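Local coordinates for geranyltranstransferase (IspA) (Helicobacter pylori, PDB 3LLW), which probably acts as a magnesium-dependent prenyltransferase of the FPP/GGPP synthase family, joining isoprenoid diphosphates in terpenoid biosynthesis, at residues Y267-T270 and L271-E274. Residues are numbered along the deposited sequence; the frame is centred on the assembly and turned at random.
Sequences YAQT and LKTE
Tyr267 and Leu271 meet one turn apart on helix 261-279, an outer helix of the mainly helical prenyl synthase fold, and illustrate how i to i+4 spacing lays an aliphatic branch over an aromatic face. Leu271 can be followed outward. Leu271 CB lies 3.5 Å from Tyr267 O, the carbonyl that accepts the backbone N-H of Leu271. Next along, Leu271 CG comes to 3.7 Å from Tyr267 CE1. At the tip, Leu271 CD1 completes a CH-pi contact, 3.6 Å above the plane of the Tyr267 ring and displaced toward its rim, with CZ its nearest ring atom. With Tyr267 CG anti to the backbone N and beside its own carbonyl carbon (chi1 -174°), the ring lies on the Leu271 side; the Tyr267 side chain also packs on Leu224 and Val228 of helix 209-236. Lys272 leans on Leu229 of that same helix, while its bent chain passes Ala268 O, with Lys272 CD at 3.4 Å, and runs alongside Gln269, bringing Lys272 NZ 2.7 Å from Gln269 OE1. Two residues on, Glu274 OE2 forms a salt bridge with Lys221 NZ. On the exposed side, Gln269 O accepts two bonds from one residue: Thr273 N at 3.2 Å and Thr273 OG1 at 3.1 Å, arriving from opposite faces of the carbonyl plane.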
loop_
_atom_site.group_PDB
_atom_site.type_symbol
_atom_site.label_atom_id
_atom_site.label_comp_id
_atom_site.label_asym_id
_atom_site.label_seq_id
_atom_site.Cartn_x
_atom_site.Cartn_y
_atom_site.Cartn_z
ATOM N N TYR A 267 1.290 -11.226 34.786
ATOM C CA TYR A 267 1.025 -10.021 33.997
ATOM C C TYR A 267 -0.164 -10.184 33.059
ATOM O O TYR A 267 -1.066 -9.329 33.024
ATOM C CB TYR A 267 2.280 -9.637 33.212
ATOM C CG TYR A 267 2.224 -8.330 32.449
ATOM C CD1 TYR A 267 1.481 -7.236 32.912
ATOM C CD2 TYR A 267 2.956 -8.173 31.270
ATOM C CE1 TYR A 267 1.448 -6.038 32.207
ATOM C CE2 TYR A 267 2.930 -6.981 30.559
ATOM C CZ TYR A 267 2.177 -5.917 31.040
ATOM O OH TYR A 267 2.168 -4.738 30.347
ATOM N N ALA A 268 -0.176 -11.284 32.308
ATOM C CA ALA A 268 -1.311 -11.597 31.446
ATOM C C ALA A 268 -2.621 -11.572 32.251
ATOM O O ALA A 268 -3.586 -10.900 31.850
ATOM C CB ALA A 268 -1.113 -12.940 30.763
ATOM N N GLN A 269 -2.622 -12.257 33.399
ATOM C CA GLN A 269 -3.785 -12.292 34.296
ATOM C C GLN A 269 -4.239 -10.921 34.801
ATOM O O GLN A 269 -5.436 -10.648 34.825
ATOM C CB GLN A 269 -3.566 -13.237 35.491
ATOM C CG GLN A 269 -3.099 -14.683 35.170
ATOM C CD GLN A 269 -3.814 -15.347 33.988
ATOM O OE1 GLN A 269 -5.048 -15.322 33.884
ATOM N NE2 GLN A 269 -3.031 -15.965 33.101
ATOM N N THR A 270 -3.307 -10.053 35.190
ATOM C CA THR A 270 -3.717 -8.715 35.646
ATOM C C THR A 270 -4.187 -7.823 34.492
ATOM O O THR A 270 -5.113 -7.028 34.664
ATOM C CB THR A 270 -2.658 -7.992 36.539
ATOM O OG1 THR A 270 -1.525 -7.598 35.753
ATOM C CG2 THR A 270 -2.205 -8.881 37.696
ATOM N N LEU A 271 -3.568 -7.966 33.319
ATOM C CA LEU A 271 -4.032 -7.254 32.116
ATOM C C LEU A 271 -5.416 -7.710 31.674
ATOM O O LEU A 271 -6.283 -6.868 31.387
ATOM C CB LEU A 271 -3.050 -7.410 30.954
ATOM C CG LEU A 271 -1.963 -6.360 30.764
ATOM C CD1 LEU A 271 -1.130 -6.774 29.581
ATOM C CD2 LEU A 271 -2.539 -4.952 30.561
ATOM N N LYS A 272 -5.604 -9.037 31.635
ATOM C CA LYS A 272 -6.897 -9.694 31.371
ATOM C C LYS A 272 -8.000 -9.007 32.141
ATOM O O LYS A 272 -8.991 -8.556 31.563
ATOM C CB LYS A 272 -6.852 -11.131 31.874
ATOM C CG LYS A 272 -7.170 -12.211 30.868
ATOM C CD LYS A 272 -5.890 -12.760 30.252
ATOM C CE LYS A 272 -5.962 -14.267 30.013
ATOM N NZ LYS A 272 -5.679 -15.075 31.231
ATOM N N THR A 273 -7.788 -8.937 33.456
ATOM C CA THR A 273 -8.720 -8.382 34.423
ATOM C C THR A 273 -9.000 -6.939 34.067
ATOM O O THR A 273 -10.151 -6.558 33.918
ATOM C CB THR A 273 -8.143 -8.484 35.873
ATOM O OG1 THR A 273 -8.093 -9.860 36.269
ATOM C CG2 THR A 273 -8.988 -7.692 36.875
ATOM N N GLU A 274 -7.924 -6.174 33.894
ATOM C CA GLU A 274 -7.971 -4.760 33.564
ATOM C C GLU A 274 -8.752 -4.492 32.273
ATOM O O GLU A 274 -9.570 -3.567 32.212
ATOM C CB GLU A 274 -6.538 -4.257 33.429
ATOM C CG GLU A 274 -6.365 -2.769 33.577
ATOM C CD GLU A 274 -4.926 -2.345 33.397
ATOM O OE1 GLU A 274 -4.031 -3.220 33.404
ATOM O OE2 GLU A 274 -4.688 -1.130 33.244
#